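Local coordinates for capsular polysaccharide export system protein KpsC (PDB 6MGB) that probably transfers a beta-linked Kdo residue from CMP-Kdo while building the conserved glycolipid anchor of Gram-negative bacterial capsules, at residues A[71-76]-A[96-101]; A[90-95]-A[298-303]. All blocks are in the same frame, centred on the assembly; numbering follows the deposited sequence.

Contact 1 (A[71-76]-A[96-101]); sequences ALEDGF and VGIYYD
Phe-76 turns the edge of its ring to a face of Tyr-99 in a T-shaped pair, the centroids 4.9 Å apart and the planes at 70°. Phe-76 CE1 makes the approach, standing off-centre over the Tyr-99 ring near CE2; the opposite face of Tyr-99 carries CD2 of Tyr-100. Tyr-99 OH lies 2.7 Å from a water that donates to Asp-74 O (2.6 Å), tying the hydroxyl to the end of strand 69-74. Nearer the start of the strand, Ile-98 CD1 lies against Ala-71 CB (3.8 Å) and Glu-73 CG (3.7 Å). Glu-73 bends at chi2 (-78°), which swings its carboxylate aside to the phenol of Tyr-100. Tyr-100 OH donates to Glu-73 OE1 at 2.7 Å, coming from above the carboxylate plane, 46° out of it. The type I turn from Ile-98 to Asp-101, closed by Asp-101 N to Ile-98 O (2.9 Å), presents both tyrosines to the strand. Phe-76 O accepts a hydrogen bond from NE2 of the CMP-binding Gln-248, and the Tyr-99 side chain lies about 6 Å from bound CMP. The chemistry implies a loop held to the strand by ring and aliphatic packing, one phenol-carboxylate bond and a water bridge, close to the nucleotide.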
ATOM      1  N   ALA A  71     -14.047  -1.915   3.586  1.00 27.36           N
ATOM      2  CA  ALA A  71     -12.932  -1.008   3.832  1.00 23.17           C
ATOM      3  C   ALA A  71     -12.386  -0.514   2.497  1.00 22.28           C
ATOM      4  O   ALA A  71     -11.947  -1.317   1.669  1.00 27.44           O
ATOM      5  CB  ALA A  71     -11.838  -1.711   4.631  1.00 23.22           C
ATOM      6  N   LEU A  72     -12.415   0.800   2.286  1.00 22.13           N
ATOM      7  CA  LEU A  72     -11.969   1.410   1.041  1.00 20.02           C
ATOM      8  C   LEU A  72     -10.635   2.117   1.250  1.00 27.37           C
ATOM      9  O   LEU A  72     -10.435   2.799   2.260  1.00 27.14           O
ATOM     10  CB  LEU A  72     -13.002   2.411   0.518  1.00 26.13           C
ATOM     11  CG  LEU A  72     -14.453   1.927   0.478  1.00 35.56           C
ATOM     12  CD1 LEU A  72     -15.372   3.043   0.011  1.00 39.30           C
ATOM     13  CD2 LEU A  72     -14.601   0.706  -0.418  1.00 33.62           C
ATOM     14  N   GLU A  73      -9.723   1.942   0.294  1.00 26.66           N
ATOM     15  CA  GLU A  73      -8.433   2.618   0.313  1.00 24.54           C
ATOM     16  C   GLU A  73      -7.996   2.869  -1.123  1.00 24.81           C
ATOM     17  O   GLU A  73      -8.517   2.266  -2.066  1.00 29.33           O
ATOM     18  CB  GLU A  73      -7.356   1.796   1.042  1.00 24.54           C
ATOM     19  CG  GLU A  73      -7.681   1.392   2.484  1.00 28.12           C
ATOM     20  CD  GLU A  73      -7.494   2.522   3.481  1.00 30.52           C
ATOM     21  OE1 GLU A  73      -7.913   2.358   4.648  1.00 26.85           O
ATOM     22  OE2 GLU A  73      -6.924   3.568   3.103  1.00 30.20           O
ATOM     23  N   ASP A  74      -7.028   3.768  -1.284  1.00 25.93           N
ATOM     24  CA  ASP A  74      -6.389   3.929  -2.583  1.00 26.81           C
ATOM     25  C   ASP A  74      -5.713   2.628  -2.987  1.00 24.81           C
ATOM     26  O   ASP A  74      -5.193   1.891  -2.146  1.00 27.03           O
ATOM     27  CB  ASP A  74      -5.360   5.062  -2.541  1.00 24.37           C
ATOM     28  CG  ASP A  74      -6.003   6.428  -2.451  1.00 33.71           C
ATOM     29  OD1 ASP A  74      -7.152   6.578  -2.915  1.00 32.33           O
ATOM     30  OD2 ASP A  74      -5.357   7.354  -1.919  1.00 35.98           O
ATOM     31  N   GLY A  75      -5.734   2.339  -4.283  1.00 27.41           N
ATOM     32  CA  GLY A  75      -5.035   1.179  -4.790  1.00 24.78           C
ATOM     33  C   GLY A  75      -3.534   1.317  -4.631  1.00 22.78           C
ATOM     34  O   GLY A  75      -2.996   2.384  -4.331  1.00 23.57           O
ATOM     35  N   PHE A  76      -2.841   0.193  -4.833  1.00 23.03           N
ATOM     36  CA  PHE A  76      -1.385   0.198  -4.731  1.00 23.94           C
ATOM     37  C   PHE A  76      -0.747   1.009  -5.851  1.00 27.30           C
ATOM     38  O   PHE A  76       0.292   1.644  -5.638  1.00 26.26           O
ATOM     39  CB  PHE A  76      -0.860  -1.238  -4.729  1.00 25.82           C
ATOM     40  CG  PHE A  76      -1.206  -2.010  -3.483  1.00 26.36           C
ATOM     41  CD1 PHE A  76      -0.980  -1.466  -2.229  1.00 28.56           C
ATOM     42  CD2 PHE A  76      -1.761  -3.277  -3.567  1.00 26.25           C
ATOM     43  CE1 PHE A  76      -1.294  -2.171  -1.084  1.00 27.95           C
ATOM     44  CE2 PHE A  76      -2.081  -3.986  -2.423  1.00 27.45           C
ATOM     45  CZ  PHE A  76      -1.848  -3.432  -1.181  1.00 25.10           C
ATOM     46  N   VAL A  96     -13.591  -8.067   4.059  1.00 28.35           N
ATOM     47  CA  VAL A  96     -13.175  -8.949   5.145  1.00 24.03           C
ATOM     48  C   VAL A  96     -12.498  -8.117   6.226  1.00 27.30           C
ATOM     49  O   VAL A  96     -12.927  -8.107   7.385  1.00 27.61           O
ATOM     50  CB  VAL A  96     -12.237 -10.053   4.623  1.00 26.05           C
ATOM     51  CG1 VAL A  96     -11.664 -10.876   5.768  1.00 26.07           C
ATOM     52  CG2 VAL A  96     -12.979 -10.950   3.640  1.00 28.10           C
ATOM     53  N   GLY A  97     -11.427  -7.426   5.849  1.00 21.56           N
ATOM     54  CA  GLY A  97     -10.714  -6.539   6.745  1.00 31.49           C
ATOM     55  C   GLY A  97     -10.067  -5.424   5.952  1.00 33.91           C
ATOM     56  O   GLY A  97     -10.749  -4.732   5.189  1.00 22.46           O
ATOM     57  N   ILE A  98      -8.758  -5.233   6.113  1.00 22.43           N
ATOM     58  CA  ILE A  98      -8.004  -4.348   5.234  1.00 21.40           C
ATOM     59  C   ILE A  98      -6.545  -4.779   5.263  1.00 22.68           C
ATOM     60  O   ILE A  98      -6.047  -5.286   6.271  1.00 22.37           O
ATOM     61  CB  ILE A  98      -8.177  -2.859   5.621  1.00 22.14           C
ATOM     62  CG1 ILE A  98      -7.670  -1.945   4.498  1.00 25.74           C
ATOM     63  CG2 ILE A  98      -7.462  -2.543   6.932  1.00 28.91           C
ATOM     64  CD1 ILE A  98      -8.392  -2.126   3.165  1.00 25.67           C
ATOM     65  N   TYR A  99      -5.856  -4.563   4.139  1.00 24.37           N
ATOM     66  CA  TYR A  99      -4.581  -5.236   3.907  1.00 21.33           C
ATOM     67  C   TYR A  99      -3.550  -4.903   4.980  1.00 23.07           C
ATOM     68  O   TYR A  99      -2.743  -5.762   5.353  1.00 21.73           O
ATOM     69  CB  TYR A  99      -4.037  -4.879   2.523  1.00 25.81           C
ATOM     70  CG  TYR A  99      -3.730  -3.409   2.322  1.00 27.44           C
ATOM     71  CD1 TYR A  99      -4.693  -2.541   1.830  1.00 23.86           C
ATOM     72  CD2 TYR A  99      -2.473  -2.892   2.615  1.00 25.78           C
ATOM     73  CE1 TYR A  99      -4.417  -1.198   1.641  1.00 23.85           C
ATOM     74  CE2 TYR A  99      -2.188  -1.552   2.429  1.00 23.83           C
ATOM     75  CZ  TYR A  99      -3.164  -0.710   1.942  1.00 29.19           C
ATOM     76  OH  TYR A  99      -2.886   0.625   1.757  1.00 27.63           O
ATOM     77  N   TYR A 100      -3.541  -3.666   5.477  1.00 23.91           N
ATOM     78  CA  TYR A 100      -2.514  -3.267   6.431  1.00 22.62           C
ATOM     79  C   TYR A 100      -2.869  -3.618   7.870  1.00 22.90           C
ATOM     80  O   TYR A 100      -2.049  -3.389   8.763  1.00 28.99           O
ATOM     81  CB  TYR A 100      -2.221  -1.763   6.322  1.00 22.96           C
ATOM     82  CG  TYR A 100      -3.410  -0.842   6.499  1.00 21.39           C
ATOM     83  CD1 TYR A 100      -3.878  -0.511   7.763  1.00 25.15           C
ATOM     84  CD2 TYR A 100      -4.046  -0.282   5.400  1.00 26.70           C
ATOM     85  CE1 TYR A 100      -4.957   0.337   7.926  1.00 23.75           C
ATOM     86  CE2 TYR A 100      -5.124   0.568   5.553  1.00 27.10           C
ATOM     87  CZ  TYR A 100      -5.575   0.874   6.817  1.00 27.04           C
ATOM     88  OH  TYR A 100      -6.648   1.723   6.976  1.00 28.47           O
ATOM     89  N   ASP A 101      -4.050  -4.181   8.115  1.00 23.12           N
ATOM     90  CA  ASP A 101      -4.466  -4.559   9.465  1.00 19.93           C
ATOM     91  C   ASP A 101      -4.088  -6.018   9.703  1.00 22.52           C
ATOM     92  O   ASP A 101      -4.803  -6.934   9.290  1.00 22.80           O
ATOM     93  CB  ASP A 101      -5.962  -4.331   9.651  1.00 25.10           C
ATOM     94  CG  ASP A 101      -6.442  -4.715  11.038  1.00 38.50           C
ATOM     95  OD1 ASP A 101      -5.619  -5.176  11.854  1.00 28.77           O
ATOM     96  OD2 ASP A 101      -7.649  -4.558  11.313  1.00 29.91           O
TER
HETATM   97  O   HOH W   1      -3.326   2.336  -0.349  1.00 27.90           O

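Contact 2 (A[90-95]-A[298-303]); sequences SLIVDP and LLYPRY
An antiparallel pairing in the mixed sheet joins strand 90-94 to strand 302-305, by which the chain re-enters the sheet after helix 289-299. Leu-91 and Arg-302 form the hydrogen-bonded pair: Leu-91 N reaches Arg-302 O at 2.9 Å (161° at the hydrogen), and Arg-302 N reaches Leu-91 O at 2.8 Å (165°). Ser-90 and Tyr-303 make a non-hydrogen-bonded pair, with Ser-90 CB 3.4 Å from Tyr-303 CD1. Toward Val-93 and Tyr-300 the chains part, and a water held by Val-93 N and Tyr-300 O bridges them. The extended Arg-302 chain lays a guanidinium face over Val-93, whose CB is 3.7 Å from that plane; NH1 bonds Phe-28 O, while NH2 reaches Val-93 O through a water. Tyr-300, CG anti to the backbone N (chi1 -178°), extends across Ile-92, whose CG2 lies 3.5 Å from CZ, and its OH donates to the anti side of Asp-94 OD2 at 2.7 Å. A phenylalanine here would probably leave Asp-94 OD2 one donor short and Ile-92 CG2 without its nearest neighbour across the contact. Leu-107 N also donates to that oxygen, and Asp-94 OD1 takes the amides of Val-96 and Gly-97, implying a buried carboxylate whose charge several donors probably offset.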
ATOM      1  N   SER A  90      -6.964   3.170  -9.175  1.00 29.64           N
ATOM      2  CA  SER A  90      -7.462   1.898  -8.684  1.00 23.52           C
ATOM      3  C   SER A  90      -7.883   2.081  -7.236  1.00 24.14           C
ATOM      4  O   SER A  90      -7.424   2.992  -6.542  1.00 25.78           O
ATOM      5  CB  SER A  90      -6.415   0.785  -8.807  1.00 30.00           C
ATOM      6  OG  SER A  90      -5.275   1.051  -8.012  1.00 27.42           O
ATOM      7  N   LEU A  91      -8.773   1.202  -6.788  1.00 25.05           N
ATOM      8  CA  LEU A  91      -9.366   1.303  -5.465  1.00 26.96           C
ATOM      9  C   LEU A  91      -9.367  -0.072  -4.820  1.00 28.73           C
ATOM     10  O   LEU A  91      -9.713  -1.066  -5.464  1.00 25.93           O
ATOM     11  CB  LEU A  91     -10.796   1.851  -5.546  1.00 29.65           C
ATOM     12  CG  LEU A  91     -11.434   2.342  -4.250  1.00 35.86           C
ATOM     13  CD1 LEU A  91     -10.862   3.692  -3.847  1.00 39.58           C
ATOM     14  CD2 LEU A  91     -12.944   2.416  -4.414  1.00 32.15           C
ATOM     15  N   ILE A  92      -8.971  -0.127  -3.555  1.00 25.27           N
ATOM     16  CA  ILE A  92      -9.052  -1.354  -2.774  1.00 25.00           C
ATOM     17  C   ILE A  92     -10.389  -1.373  -2.048  1.00 27.56           C
ATOM     18  O   ILE A  92     -10.753  -0.405  -1.369  1.00 28.98           O
ATOM     19  CB  ILE A  92      -7.874  -1.462  -1.791  1.00 25.01           C
ATOM     20  CG1 ILE A  92      -6.610  -1.862  -2.558  1.00 24.75           C
ATOM     21  CG2 ILE A  92      -8.170  -2.479  -0.691  1.00 24.60           C
ATOM     22  CD1 ILE A  92      -5.329  -1.705  -1.771  1.00 24.69           C
ATOM     23  N   VAL A  93     -11.121  -2.471  -2.200  1.00 22.29           N
ATOM     24  CA  VAL A  93     -12.440  -2.647  -1.601  1.00 26.84           C
ATOM     25  C   VAL A  93     -12.395  -3.990  -0.886  1.00 33.67           C
ATOM     26  O   VAL A  93     -12.463  -5.044  -1.529  1.00 26.61           O
ATOM     27  CB  VAL A  93     -13.564  -2.606  -2.643  1.00 26.31           C
ATOM     28  CG1 VAL A  93     -14.922  -2.782  -1.979  1.00 33.21           C
ATOM     29  CG2 VAL A  93     -13.513  -1.299  -3.427  1.00 28.60           C
ATOM     30  N   ASP A  94     -12.280  -3.963   0.437  1.00 23.86           N
ATOM     31  CA  ASP A  94     -12.050  -5.177   1.218  1.00 26.44           C
ATOM     32  C   ASP A  94     -13.243  -5.445   2.124  1.00 24.31           C
ATOM     33  O   ASP A  94     -13.442  -4.709   3.110  1.00 24.60           O
ATOM     34  CB  ASP A  94     -10.771  -5.043   2.045  1.00 26.80           C
ATOM     35  CG  ASP A  94     -10.286  -6.375   2.585  1.00 25.15           C
ATOM     36  OD1 ASP A  94     -11.134  -7.216   2.948  1.00 26.89           O
ATOM     37  OD2 ASP A  94      -9.056  -6.582   2.641  1.00 27.40           O
ATOM     38  N   PRO A  95     -14.065  -6.463   1.849  1.00 29.44           N
ATOM     39  CA  PRO A  95     -15.196  -6.767   2.733  1.00 24.91           C
ATOM     40  C   PRO A  95     -14.853  -7.673   3.904  1.00 28.99           C
ATOM     41  O   PRO A  95     -15.756  -8.020   4.673  1.00 30.64           O
ATOM     42  CB  PRO A  95     -16.197  -7.456   1.791  1.00 30.81           C
ATOM     43  CG  PRO A  95     -15.423  -7.854   0.562  1.00 41.21           C
ATOM     44  CD  PRO A  95     -14.016  -7.368   0.689  1.00 32.68           C
ATOM     45  N   LEU A 298      -2.657  -7.620  -8.899  1.00 26.23           N
ATOM     46  CA  LEU A 298      -3.572  -7.957  -9.987  1.00 23.92           C
ATOM     47  C   LEU A 298      -4.985  -8.267  -9.492  1.00 29.19           C
ATOM     48  O   LEU A 298      -5.960  -7.722 -10.020  1.00 31.22           O
ATOM     49  CB  LEU A 298      -3.025  -9.140 -10.793  1.00 26.02           C
ATOM     50  CG  LEU A 298      -2.142  -8.776 -11.989  1.00 29.17           C
ATOM     51  CD1 LEU A 298      -0.790  -8.249 -11.534  1.00 30.11           C
ATOM     52  CD2 LEU A 298      -1.972  -9.972 -12.913  1.00 30.58           C
ATOM     53  N   LEU A 299      -5.115  -9.131  -8.486  1.00 23.51           N
ATOM     54  CA  LEU A 299      -6.427  -9.603  -8.050  1.00 26.19           C
ATOM     55  C   LEU A 299      -7.088  -8.688  -7.025  1.00 25.08           C
ATOM     56  O   LEU A 299      -8.300  -8.454  -7.094  1.00 22.48           O
ATOM     57  CB  LEU A 299      -6.307 -11.005  -7.453  1.00 24.32           C
ATOM     58  CG  LEU A 299      -5.689 -12.094  -8.334  1.00 37.93           C
ATOM     59  CD1 LEU A 299      -5.811 -13.447  -7.649  1.00 34.11           C
ATOM     60  CD2 LEU A 299      -6.332 -12.129  -9.713  1.00 43.99           C
ATOM     61  N   TYR A 300      -6.313  -8.173  -6.065  1.00 23.50           N
ATOM     62  CA  TYR A 300      -6.911  -7.511  -4.907  1.00 21.32           C
ATOM     63  C   TYR A 300      -7.510  -6.156  -5.266  1.00 37.92           C
ATOM     64  O   TYR A 300      -8.680  -5.915  -4.924  1.00 24.13           O
ATOM     65  CB  TYR A 300      -5.861  -7.420  -3.793  1.00 25.86           C
ATOM     66  CG  TYR A 300      -6.287  -6.805  -2.479  1.00 19.79           C
ATOM     67  CD1 TYR A 300      -7.365  -7.302  -1.753  1.00 22.70           C
ATOM     68  CD2 TYR A 300      -5.560  -5.753  -1.931  1.00 26.40           C
ATOM     69  CE1 TYR A 300      -7.724  -6.741  -0.538  1.00 22.69           C
ATOM     70  CE2 TYR A 300      -5.909  -5.190  -0.725  1.00 24.13           C
ATOM     71  CZ  TYR A 300      -6.990  -5.685  -0.030  1.00 22.53           C
ATOM     72  OH  TYR A 300      -7.330  -5.120   1.180  1.00 22.31           O
ATOM     73  N   PRO A 301      -6.810  -5.253  -5.948  1.00 24.95           N
ATOM     74  CA  PRO A 301      -7.398  -3.943  -6.249  1.00 24.56           C
ATOM     75  C   PRO A 301      -8.389  -4.014  -7.400  1.00 26.26           C
ATOM     76  O   PRO A 301      -8.378  -4.935  -8.217  1.00 28.79           O
ATOM     77  CB  PRO A 301      -6.183  -3.085  -6.632  1.00 24.66           C
ATOM     78  CG  PRO A 301      -4.964  -3.937  -6.347  1.00 24.64           C
ATOM     79  CD  PRO A 301      -5.438  -5.342  -6.466  1.00 26.31           C
ATOM     80  N   ARG A 302      -9.255  -3.003  -7.451  1.00 30.25           N
ATOM     81  CA  ARG A 302     -10.194  -2.827  -8.553  1.00 29.72           C
ATOM     82  C   ARG A 302      -9.702  -1.687  -9.435  1.00 28.59           C
ATOM     83  O   ARG A 302      -9.560  -0.551  -8.969  1.00 25.20           O
ATOM     84  CB  ARG A 302     -11.602  -2.540  -8.036  1.00 32.25           C
ATOM     85  CG  ARG A 302     -12.097  -3.570  -7.043  1.00 33.85           C
ATOM     86  CD  ARG A 302     -13.574  -3.416  -6.758  1.00 43.20           C
ATOM     87  NE  ARG A 302     -14.045  -4.439  -5.831  1.00 34.70           N
ATOM     88  CZ  ARG A 302     -15.314  -4.607  -5.478  1.00 45.80           C
ATOM     89  NH1 ARG A 302     -16.257  -3.817  -5.975  1.00 37.64           N
ATOM     90  NH2 ARG A 302     -15.641  -5.569  -4.626  1.00 38.90           N
ATOM     91  N   TYR A 303      -9.444  -1.992 -10.701  1.00 27.51           N
ATOM     92  CA  TYR A 303      -8.904  -1.026 -11.642  1.00 21.92           C
ATOM     93  C   TYR A 303      -9.989  -0.504 -12.571  1.00 27.86           C
ATOM     94  O   TYR A 303     -10.911  -1.229 -12.953  1.00 29.04           O
ATOM     95  CB  TYR A 303      -7.786  -1.652 -12.483  1.00 29.00           C
ATOM     96  CG  TYR A 303      -6.543  -1.989 -11.699  1.00 26.80           C
ATOM     97  CD1 TYR A 303      -5.531  -1.055 -11.541  1.00 30.89           C
ATOM     98  CD2 TYR A 303      -6.377  -3.241 -11.119  1.00 26.84           C
ATOM     99  CE1 TYR A 303      -4.391  -1.349 -10.821  1.00 32.89           C
ATOM    100  CE2 TYR A 303      -5.239  -3.547 -10.402  1.00 25.86           C
ATOM    101  CZ  TYR A 303      -4.249  -2.595 -10.254  1.00 26.21           C
ATOM    102  OH  TYR A 303      -3.112  -2.891  -9.541  1.00 23.48           O
TER
HETATM  103  O   HOH W   2      -3.468  -1.015  -7.501  1.00 25.14           O
HETATM  104  O   HOH W   3     -11.004  -4.631  -4.073  1.00 37.69           O
HETATM  105  O   HOH W   4     -13.509  -6.989  -3.087  1.00 46.75           O

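Both contacts are buried and share one mixed sheet: strand 90-94 lies between strand 69-74 of contact 1 and strand 302-305 of contact 2. The evidence for direct coupling is backbone pairing, Glu-73 O to Ile-92 N and Gly-75 N to Ser-90 O, each 2.9 Å and probably a hydrogen bond. Ile-92 also packs on Phe-76, Ile-98 and Tyr-99, while Tyr-99 touches Tyr-300. Their chemistry differs with position. Contact 1 joins a strand to a loop beside the nucleotide through side chains and a water. Contact 2 rests on strand-to-strand amide bonds, supplemented by a phenol-carboxylate bond and waters, across some 200 intervening residues; the side chain of Ile-92 is about 10 Å from bound cytidine-5'-monophosphate.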